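Local coordinates for protein cellulase, glycosyl hydrolase family 5, TPS linker, domain X (PDB 5E9P) that binds cellulose, and also xylan, through a type A carbohydrate-binding module of family 64 that belongs to a family 5 glycosyl hydrolase, at residues 7-12 / 23-28; 35-40 / 57-62; 43-48 / 70-75. All coordinates share one frame; numbering follows the deposited sequence.

The three contacts belong to one small jelly-roll module built from two facing sheets. Interaction 1 closes along the chain before the other two open, while interactions 2 and 3 cross, their segments alternating. Interaction 3 pairs neighbouring strands of the five-stranded mixed sheet. Interaction 2 pairs strands 36-40 and 56-58 at one side of the four-stranded antiparallel sheet. Interaction 1 joins the chain entering strand 11-14 to the loop after strand 17-23. Their centres lie about 11 to 13 Å apart, and each touches the other two. Val37 packs on Leu45 between the sheets and joins interactions 2 and 3, while Phe26 of interaction 1 stacks on Trp70 of interaction 3.

Interaction 1. Residues 7-12 / 23-28; sequences IALPFS and TDQFST
Leu9 meets Gln25 twice, once by its backbone and once by its side chain. Gln25 OE1 takes the N-H of Leu9 N at 2.8 Å. The bond is nearly straight, 174° at the hydrogen, but the donor stands above the plane of the amide carbonyl and not on a lone pair. The Gln25 chain is extended beyond CG, which carries the amide along Ala8 to this N-H. Leu9 runs past it in the opposite direction.

The packed part lies around Leu9. Its CD1 lies against the Gln25 backbone, 3.6 Å from Gln25 O, and also approaches Phe26 CD1 at 3.8 Å. Its CG touches Gln25 CB and Thr23 OG1, each at 4.0 Å. Ile7 CG1 comes against Thr23 CB, 3.9 Å away. Thr23 OG1 points anti to its own backbone N (chi1 -177°) and accepts from Gln25 N at 3.1 Å. This makes an ST turn that shapes the start of the loop.

The other side is looser and more polar. Ala8 is exposed and only brushes the Gln25 amide. A water sits between the backbones, 3.1 Å from Ile7 O, and accepts from Asp24 N.

Inward, Phe26 stacks on Trp70 and touches Ile72 of strand 70-76. Leu9 rests on Ile85 of strand 82-85. The contact thus touches a strand of each sheet, through Ile72 and Ile85.

Interaction 2. Residues 35-40 / 57-62; sequences RYVNSW and VAQHQI
Arg35 and Gln59 meet through backbone and side chain. Arg35 O accepts from Gln59 N at 2.9 Å, in the carbonyl plane. Gln59 OE1 lies over one face of the Arg35 guanidinium, offset toward its rim, with the amide and guanidinium planes at 90°. Arg35 NH2 and Gln59 OE1 are 3.2 Å apart, at too poor an angle for a hydrogen bond. Arg35 NH2 turns instead to Gln25 O and to the C-terminal carboxylate of Lys86, and Gln59 OE1 accepts from Ser27 N.

At Tyr36 the side chain of Gln59 adds a second hydrogen bond. Gln59 NE2 donates to Tyr36 O at 3.1 Å. The acceptor lies in the amide plane, yet the donor sits well above the carbonyl plane. Gln59 NE2 also reaches the Lys86 carboxylate, so both ends of the amide are held and its rotation is fixed. The bond to Tyr36 CB points away, though CB itself touches Val57 O at 3.4 Å; the Tyr36 hydroxyl hydrogen-bonds Glu84.

Val37 pairs with Val57. Val37 N gives to Val57 O at 2.8 Å, and Val57 N returns to Val37 O at 2.9 Å. Val37 CB packs on Val57 CG1 at 3.8 Å, while its CG2, anti to the carbonyl carbon, meets Gln59 CG at 4.0 Å.

This antiparallel pair gives way to a 3-10 turn at 59-61, at the edge of the four-stranded jelly-roll sheet, where strand 56-58 is outermost.

Interaction 3. Residues 43-48 / 70-75; sequences DLLEIN and WYIHYK
Lys75 O is gripped by two backbone donors, Asp43 N at 2.8 Å and Leu44 N at 3.1 Å. Leu44 N lies on a lone pair, whereas Asp43 N is tilted from the carbonyl plane. This is a classic beta bulge, and regular antiparallel pairing follows.

On the face bearing Glu46 and His73, His73 ND1 donates to Glu46 OE2 at 2.7 Å, 171° at the hydrogen. The oxygen is met on its anti side, in the ring plane, with the carboxylate turned about 45° to the ring. With CG anti to the backbone N (chi1 174°), the imidazole runs beside Glu46. Leu44 CD2 touches the same ring, and His73 NE2 bonds Glu18.

On the other face, Leu45 CD1 packs on Ile72 CG2 at 3.7 Å, and Ile47 lies beside Ile72.

At the far end, Asn48 OD1 accepts from Tyr71 N at 2.9 Å, while Asn48 ND2 serves Pro63 O and Tyr69 O. With an alanine here, Tyr71 N would probably lose its acceptor, and Pro63 O and Tyr69 O the amide donor tying them to this strand end.

The contact is thus two-sided: an apolar face turned to the core, and a more polar face where two carboxylates would probably favour protonated His73.

Interaction 1. Residues 7-12 / 23-28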
loop_
_atom_site.group_PDB
_atom_site.type_symbol
_atom_site.label_atom_id
_atom_site.label_comp_id
_atom_site.label_asym_id
_atom_site.label_seq_id
_atom_site.Cartn_x
_atom_site.Cartn_y
_atom_site.Cartn_z
ATOM N N ILE A 7 -3.520 -6.846 -7.219
ATOM C CA ILE A 7 -2.233 -6.425 -7.746
ATOM C C ILE A 7 -1.168 -7.433 -7.370
ATOM O O ILE A 7 -1.313 -8.189 -6.388
ATOM C CB ILE A 7 -1.838 -4.999 -7.278
ATOM C CG1 ILE A 7 -1.664 -4.928 -5.739
ATOM C CG2 ILE A 7 -2.831 -3.986 -7.775
ATOM C CD1 ILE A 7 -0.952 -3.685 -5.238
ATOM N N ALA A 8 -0.077 -7.397 -8.120
ATOM C CA ALA A 8 1.146 -8.135 -7.855
ATOM C C ALA A 8 2.215 -7.199 -7.301
ATOM O O ALA A 8 2.186 -6.004 -7.560
ATOM C CB ALA A 8 1.667 -8.792 -9.116
ATOM N N LEU A 9 3.154 -7.807 -6.554
ATOM C CA LEU A 9 4.319 -7.067 -6.063
ATOM C C LEU A 9 5.541 -7.601 -6.766
ATOM O O LEU A 9 5.623 -8.810 -7.030
ATOM C CB LEU A 9 4.493 -7.238 -4.556
ATOM C CG LEU A 9 3.237 -6.814 -3.747
ATOM C CD1 LEU A 9 3.571 -6.916 -2.255
ATOM C CD2 LEU A 9 2.781 -5.442 -4.119
ATOM N N PRO A 10 6.541 -6.745 -7.073
ATOM C CA PRO A 10 6.551 -5.314 -6.766
ATOM C C PRO A 10 5.569 -4.496 -7.539
ATOM O O PRO A 10 5.210 -4.842 -8.669
ATOM C CB PRO A 10 7.987 -4.905 -7.117
ATOM C CG PRO A 10 8.409 -5.915 -8.111
ATOM C CD PRO A 10 7.800 -7.183 -7.730
ATOM N N PHE A 11 5.162 -3.400 -6.951
ATOM C CA PHE A 11 4.155 -2.492 -7.491
ATOM C C PHE A 11 4.642 -1.073 -7.367
ATOM O O PHE A 11 5.184 -0.682 -6.345
ATOM C CB PHE A 11 2.868 -2.684 -6.674
ATOM C CG PHE A 11 1.712 -1.819 -7.084
ATOM C CD1 PHE A 11 0.865 -2.218 -8.100
ATOM C CD2 PHE A 11 1.451 -0.619 -6.481
ATOM C CE1 PHE A 11 -0.226 -1.471 -8.430
ATOM C CE2 PHE A 11 0.369 0.142 -6.852
ATOM C CZ PHE A 11 -0.450 -0.275 -7.843
ATOM N N SER A 12 4.361 -0.277 -8.347
ATOM C CA SER A 12 4.572 1.143 -8.272
ATOM C C SER A 12 3.550 1.859 -9.082
ATOM O O SER A 12 2.943 1.380 -10.067
ATOM C CB SER A 12 6.008 1.492 -8.687
ATOM O OG SER A 12 6.279 1.019 -10.002
ATOM N N THR A 23 -3.649 -7.371 -2.305
ATOM C CA THR A 23 -2.653 -8.379 -2.637
ATOM C C THR A 23 -2.485 -9.287 -1.440
ATOM O O THR A 23 -2.666 -8.869 -0.301
ATOM C CB THR A 23 -1.291 -7.697 -2.974
ATOM O OG1 THR A 23 -0.334 -8.652 -3.359
ATOM C CG2 THR A 23 -0.745 -6.859 -1.886
ATOM N N ASP A 24 -2.042 -10.508 -1.699
ATOM C CA ASP A 24 -1.659 -11.405 -0.656
ATOM C C ASP A 24 -0.135 -11.630 -0.617
ATOM O O ASP A 24 0.316 -12.581 0.032
ATOM C CB ASP A 24 -2.418 -12.755 -0.731
ATOM C CG ASP A 24 -2.043 -13.553 -2.014
ATOM O OD1 ASP A 24 -1.203 -13.132 -2.779
ATOM O OD2 ASP A 24 -2.657 -14.615 -2.226
ATOM N N GLN A 25 0.630 -10.704 -1.182
ATOM C CA GLN A 25 2.071 -10.934 -1.441
ATOM C C GLN A 25 2.994 -10.138 -0.522
ATOM O O GLN A 25 4.197 -10.142 -0.752
ATOM C CB GLN A 25 2.374 -10.656 -2.947
ATOM C CG GLN A 25 1.673 -11.499 -3.976
ATOM C CD GLN A 25 2.109 -11.186 -5.436
ATOM O OE1 GLN A 25 3.038 -10.531 -5.826
ATOM N NE2 GLN A 25 1.369 -11.797 -6.303
ATOM N N PHE A 26 2.489 -9.415 0.477
ATOM C CA PHE A 26 3.397 -8.666 1.353
ATOM C C PHE A 26 4.374 -9.575 2.048
ATOM O O PHE A 26 4.104 -10.734 2.394
ATOM C CB PHE A 26 2.635 -7.928 2.468
ATOM C CG PHE A 26 2.135 -6.557 2.129
ATOM C CD1 PHE A 26 1.622 -6.232 0.896
ATOM C CD2 PHE A 26 2.148 -5.541 3.079
ATOM C CE1 PHE A 26 1.162 -4.945 0.610
ATOM C CE2 PHE A 26 1.706 -4.287 2.798
ATOM C CZ PHE A 26 1.213 -3.979 1.555
ATOM N N SER A 27 5.559 -9.014 2.340
ATOM C CA SER A 27 6.501 -9.691 3.241
ATOM C C SER A 27 5.906 -9.810 4.628
ATOM O O SER A 27 5.378 -8.833 5.148
ATOM C CB SER A 27 7.767 -8.858 3.328
ATOM O OG SER A 27 8.669 -9.421 4.261
ATOM N N THR A 28 6.107 -10.994 5.220
ATOM C CA THR A 28 5.706 -11.266 6.570
ATOM C C THR A 28 6.905 -11.551 7.505
ATOM O O THR A 28 6.746 -12.017 8.617
ATOM C CB THR A 28 4.719 -12.462 6.597
ATOM O OG1 THR A 28 5.335 -13.581 5.901
ATOM C CG2 THR A 28 3.438 -12.091 5.882
HETATM O O HOH W 1 -2.203 -10.746 -4.910
#

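Interaction 2. Residues 35-40 / 57-62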
loop_
_atom_site.group_PDB
_atom_site.type_symbol
_atom_site.label_atom_id
_atom_site.label_comp_id
_atom_site.label_asym_id
_atom_site.label_seq_id
_atom_site.Cartn_x
_atom_site.Cartn_y
_atom_site.Cartn_z
ATOM N N ARG A 35 11.684 -4.941 1.847
ATOM C CA ARG A 35 10.373 -4.939 1.237
ATOM C C ARG A 35 9.486 -3.983 2.002
ATOM O O ARG A 35 8.940 -4.294 3.055
ATOM C CB ARG A 35 9.774 -6.320 1.123
ATOM C CG ARG A 35 10.582 -7.156 0.189
ATOM C CD ARG A 35 10.000 -8.337 -0.293
ATOM N NE ARG A 35 8.725 -8.066 -0.961
ATOM C CZ ARG A 35 7.658 -8.885 -0.856
ATOM N NH1 ARG A 35 7.751 -10.081 -0.223
ATOM N NH2 ARG A 35 6.585 -8.470 -1.419
ATOM N N TYR A 36 9.375 -2.755 1.463
ATOM C CA TYR A 36 8.708 -1.656 2.105
ATOM C C TYR A 36 7.497 -1.178 1.298
ATOM O O TYR A 36 7.319 -1.584 0.131
ATOM C CB TYR A 36 9.720 -0.500 2.359
ATOM C CG TYR A 36 10.394 -0.029 1.066
ATOM C CD1 TYR A 36 9.761 0.810 0.164
ATOM C CD2 TYR A 36 11.691 -0.432 0.725
ATOM C CE1 TYR A 36 10.388 1.318 -0.965
ATOM C CE2 TYR A 36 12.327 0.130 -0.383
ATOM C CZ TYR A 36 11.586 0.981 -1.255
ATOM O OH TYR A 36 12.226 1.475 -2.391
ATOM N N VAL A 37 6.734 -0.318 1.933
ATOM C CA VAL A 37 5.762 0.573 1.303
ATOM C C VAL A 37 6.308 1.972 1.470
ATOM O O VAL A 37 6.737 2.355 2.575
ATOM C CB VAL A 37 4.369 0.449 1.958
ATOM C CG1 VAL A 37 3.401 1.422 1.336
ATOM C CG2 VAL A 37 3.874 -0.983 1.958
ATOM N N ASN A 38 6.300 2.776 0.404
ATOM C CA ASN A 38 6.777 4.152 0.470
ATOM C C ASN A 38 5.837 5.008 -0.346
ATOM O O ASN A 38 5.390 4.593 -1.419
ATOM C CB ASN A 38 8.217 4.252 -0.079
ATOM C CG ASN A 38 8.903 5.486 0.363
ATOM O OD1 ASN A 38 8.768 5.904 1.512
ATOM N ND2 ASN A 38 9.688 6.077 -0.486
ATOM N N SER A 39 5.535 6.229 0.129
ATOM C CA SER A 39 4.653 7.095 -0.620
ATOM C C SER A 39 4.952 8.545 -0.328
ATOM O O SER A 39 5.537 8.869 0.719
ATOM C CB SER A 39 3.193 6.790 -0.326
ATOM O OG SER A 39 2.851 7.007 1.059
ATOM N N TRP A 40 4.503 9.427 -1.220
ATOM C CA TRP A 40 4.454 10.863 -0.938
ATOM C C TRP A 40 3.450 11.491 -1.855
ATOM O O TRP A 40 2.971 10.914 -2.839
ATOM C CB TRP A 40 5.820 11.536 -1.067
ATOM C CG TRP A 40 6.497 11.400 -2.376
ATOM C CD1 TRP A 40 6.171 11.990 -3.595
ATOM C CD2 TRP A 40 7.649 10.611 -2.644
ATOM N NE1 TRP A 40 7.049 11.598 -4.554
ATOM C CE2 TRP A 40 7.957 10.752 -4.020
ATOM C CE3 TRP A 40 8.496 9.806 -1.846
ATOM C CZ2 TRP A 40 9.045 10.161 -4.601
ATOM C CZ3 TRP A 40 9.549 9.213 -2.438
ATOM C CH2 TRP A 40 9.826 9.375 -3.795
ATOM N N VAL A 57 7.456 2.447 5.396
ATOM C CA VAL A 57 7.148 1.447 6.399
ATOM C C VAL A 57 7.523 0.083 5.862
ATOM O O VAL A 57 7.259 -0.220 4.672
ATOM C CB VAL A 57 5.678 1.544 6.848
ATOM C CG1 VAL A 57 4.689 1.382 5.677
ATOM C CG2 VAL A 57 5.357 0.543 7.945
ATOM N N ALA A 58 8.093 -0.786 6.685
ATOM C CA ALA A 58 8.398 -2.129 6.218
ATOM C C ALA A 58 7.086 -2.947 6.129
ATOM O O ALA A 58 6.248 -2.871 7.034
ATOM C CB ALA A 58 9.367 -2.827 7.158
ATOM N N GLN A 59 6.970 -3.765 5.092
ATOM C CA GLN A 59 5.749 -4.579 4.921
ATOM C C GLN A 59 5.521 -5.480 6.154
ATOM O O GLN A 59 4.377 -5.693 6.519
ATOM C CB GLN A 59 5.855 -5.394 3.678
ATOM C CG GLN A 59 5.669 -4.553 2.422
ATOM C CD GLN A 59 6.052 -5.284 1.168
ATOM O OE1 GLN A 59 5.950 -6.515 1.069
ATOM N NE2 GLN A 59 6.514 -4.529 0.165
ATOM N N HIS A 60 6.603 -5.962 6.775
ATOM C CA HIS A 60 6.411 -6.881 7.901
ATOM C C HIS A 60 5.740 -6.220 9.087
ATOM O O HIS A 60 5.318 -6.944 10.003
ATOM C CB HIS A 60 7.716 -7.535 8.308
ATOM C CG HIS A 60 8.668 -6.611 9.046
ATOM N ND1 HIS A 60 9.893 -6.229 8.525
ATOM C CD2 HIS A 60 8.597 -6.086 10.290
ATOM C CE1 HIS A 60 10.482 -5.445 9.388
ATOM N NE2 HIS A 60 9.729 -5.341 10.471
ATOM N N GLN A 61 5.675 -4.896 9.113
ATOM C CA GLN A 61 5.064 -4.178 10.217
ATOM C C GLN A 61 3.569 -4.146 10.087
ATOM O O GLN A 61 2.860 -3.651 10.997
ATOM C CB GLN A 61 5.643 -2.764 10.229
ATOM C CG GLN A 61 7.160 -2.686 10.424
ATOM C CD GLN A 61 7.667 -1.248 10.412
ATOM O OE1 GLN A 61 8.303 -0.807 9.480
ATOM N NE2 GLN A 61 7.198 -0.495 11.364
ATOM N N ILE A 62 3.019 -4.621 8.959
ATOM C CA ILE A 62 1.601 -4.494 8.623
ATOM C C ILE A 62 1.015 -5.899 8.573
ATOM O O ILE A 62 1.256 -6.625 7.605
ATOM C CB ILE A 62 1.401 -3.772 7.273
ATOM C CG1 ILE A 62 2.175 -2.430 7.268
ATOM C CG2 ILE A 62 -0.082 -3.611 7.027
ATOM C CD1 ILE A 62 2.099 -1.714 5.945
#

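Interaction 3. Residues 43-48 / 70-75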
loop_
_atom_site.group_PDB
_atom_site.type_symbol
_atom_site.label_atom_id
_atom_site.label_comp_id
_atom_site.label_asym_id
_atom_site.label_seq_id
_atom_site.Cartn_x
_atom_site.Cartn_y
_atom_site.Cartn_z
ATOM N N ASP A 43 -3.061 12.144 -0.384
ATOM C CA ASP A 43 -4.051 12.492 0.638
ATOM C C ASP A 43 -4.304 11.344 1.581
ATOM O O ASP A 43 -4.630 11.580 2.757
ATOM C CB ASP A 43 -5.383 12.902 -0.029
ATOM C CG ASP A 43 -5.257 14.231 -0.844
ATOM O OD1 ASP A 43 -4.506 15.065 -0.380
ATOM O OD2 ASP A 43 -6.028 14.353 -1.844
ATOM N N LEU A 44 -4.203 10.116 1.116
ATOM C CA LEU A 44 -4.421 8.918 1.956
ATOM C C LEU A 44 -3.719 7.746 1.362
ATOM O O LEU A 44 -3.789 7.509 0.155
ATOM C CB LEU A 44 -5.908 8.625 2.047
ATOM C CG LEU A 44 -6.337 7.461 2.903
ATOM C CD1 LEU A 44 -6.006 7.689 4.366
ATOM C CD2 LEU A 44 -7.817 7.176 2.738
ATOM N N LEU A 45 -3.081 6.973 2.267
ATOM C CA LEU A 45 -2.697 5.587 1.949
ATOM C C LEU A 45 -3.006 4.803 3.221
ATOM O O LEU A 45 -2.275 4.945 4.195
ATOM C CB LEU A 45 -1.249 5.430 1.553
ATOM C CG LEU A 45 -0.942 4.037 0.938
ATOM C CD1 LEU A 45 -1.541 3.882 -0.434
ATOM C CD2 LEU A 45 0.552 3.817 0.899
ATOM N N GLU A 46 -4.103 4.039 3.189
ATOM C CA GLU A 46 -4.422 3.221 4.350
ATOM C C GLU A 46 -4.333 1.767 3.962
ATOM O O GLU A 46 -4.774 1.394 2.856
ATOM C CB GLU A 46 -5.707 3.618 5.002
ATOM C CG GLU A 46 -6.859 3.579 4.116
ATOM C CD GLU A 46 -8.216 4.016 4.718
ATOM O OE1 GLU A 46 -8.257 4.338 5.913
ATOM O OE2 GLU A 46 -9.253 3.951 3.969
ATOM N N ILE A 47 -3.753 0.972 4.824
ATOM C CA ILE A 47 -3.538 -0.440 4.557
ATOM C C ILE A 47 -4.092 -1.209 5.750
ATOM O O ILE A 47 -3.627 -1.027 6.874
ATOM C CB ILE A 47 -2.064 -0.794 4.258
ATOM C CG1 ILE A 47 -1.528 0.118 3.155
ATOM C CG2 ILE A 47 -2.019 -2.270 3.895
ATOM C CD1 ILE A 47 -0.042 -0.073 2.878
ATOM N N ASN A 48 -5.079 -2.061 5.486
ATOM C CA ASN A 48 -5.667 -2.854 6.551
ATOM C C ASN A 48 -6.058 -2.013 7.757
ATOM O O ASN A 48 -5.906 -2.434 8.893
ATOM C CB ASN A 48 -4.825 -4.061 6.924
ATOM C CG ASN A 48 -4.829 -5.089 5.813
ATOM O OD1 ASN A 48 -5.607 -4.976 4.861
ATOM N ND2 ASN A 48 -3.995 -6.127 5.936
ATOM N N TRP A 70 -3.906 -7.951 2.019
ATOM C CA TRP A 70 -3.615 -6.544 2.329
ATOM C C TRP A 70 -4.461 -5.683 1.373
ATOM O O TRP A 70 -4.344 -5.801 0.151
ATOM C CB TRP A 70 -2.133 -6.235 2.179
ATOM C CG TRP A 70 -1.293 -6.838 3.265
ATOM C CD1 TRP A 70 -0.887 -6.226 4.417
ATOM C CD2 TRP A 70 -0.784 -8.206 3.338
ATOM N NE1 TRP A 70 -0.153 -7.076 5.177
ATOM C CE2 TRP A 70 -0.037 -8.297 4.547
ATOM C CE3 TRP A 70 -0.817 -9.296 2.505
ATOM C CZ2 TRP A 70 0.595 -9.450 4.920
ATOM C CZ3 TRP A 70 -0.172 -10.460 2.886
ATOM C CH2 TRP A 70 0.552 -10.515 4.086
ATOM N N TYR A 71 -5.297 -4.850 1.993
ATOM C CA TYR A 71 -6.215 -3.956 1.312
ATOM C C TYR A 71 -5.617 -2.552 1.407
ATOM O O TYR A 71 -5.461 -2.005 2.500
ATOM C CB TYR A 71 -7.581 -3.980 2.026
ATOM C CG TYR A 71 -8.281 -5.293 1.841
ATOM C CD1 TYR A 71 -8.061 -6.396 2.693
ATOM C CD2 TYR A 71 -9.213 -5.466 0.815
ATOM C CE1 TYR A 71 -8.712 -7.595 2.510
ATOM C CE2 TYR A 71 -9.874 -6.674 0.660
ATOM C CZ TYR A 71 -9.595 -7.751 1.490
ATOM O OH TYR A 71 -10.285 -8.923 1.299
ATOM N N ILE A 72 -5.285 -1.995 0.230
ATOM C CA ILE A 72 -4.581 -0.717 0.106
ATOM C C ILE A 72 -5.543 0.269 -0.559
ATOM O O ILE A 72 -6.000 0.071 -1.668
ATOM C CB ILE A 72 -3.346 -0.905 -0.779
ATOM C CG1 ILE A 72 -2.412 -2.009 -0.256
ATOM C CG2 ILE A 72 -2.611 0.416 -0.958
ATOM C CD1 ILE A 72 -1.782 -2.796 -1.345
ATOM N N HIS A 73 -5.845 1.359 0.196
ATOM C CA HIS A 73 -6.708 2.391 -0.315
ATOM C C HIS A 73 -5.878 3.655 -0.479
ATOM O O HIS A 73 -5.350 4.183 0.499
ATOM C CB HIS A 73 -7.879 2.587 0.664
ATOM C CG HIS A 73 -8.766 3.705 0.328
ATOM N ND1 HIS A 73 -9.477 4.342 1.308
ATOM C CD2 HIS A 73 -9.088 4.343 -0.813
ATOM C CE1 HIS A 73 -10.211 5.312 0.782
ATOM N NE2 HIS A 73 -10.037 5.297 -0.520
ATOM N N TYR A 74 -5.751 4.088 -1.721
ATOM C CA TYR A 74 -4.906 5.202 -2.151
ATOM C C TYR A 74 -5.785 6.350 -2.584
ATOM O O TYR A 74 -6.738 6.187 -3.363
ATOM C CB TYR A 74 -4.092 4.709 -3.359
ATOM C CG TYR A 74 -3.244 5.682 -4.141
ATOM C CD1 TYR A 74 -3.778 6.615 -5.030
ATOM C CD2 TYR A 74 -1.855 5.622 -4.075
ATOM C CE1 TYR A 74 -3.005 7.407 -5.809
ATOM C CE2 TYR A 74 -1.073 6.438 -4.878
ATOM C CZ TYR A 74 -1.634 7.319 -5.745
ATOM O OH TYR A 74 -0.770 8.113 -6.490
ATOM N N LYS A 75 -5.414 7.581 -2.173
ATOM C CA LYS A 75 -6.013 8.788 -2.729
ATOM C C LYS A 75 -4.957 9.830 -2.947
ATOM O O LYS A 75 -4.216 10.185 -2.026
ATOM C CB LYS A 75 -7.043 9.383 -1.757
ATOM C CG LYS A 75 -8.258 8.571 -1.411
ATOM C CD LYS A 75 -9.227 9.145 -0.458
ATOM C CE LYS A 75 -10.002 10.294 -1.049
ATOM N NZ LYS A 75 -11.005 10.781 0.018
#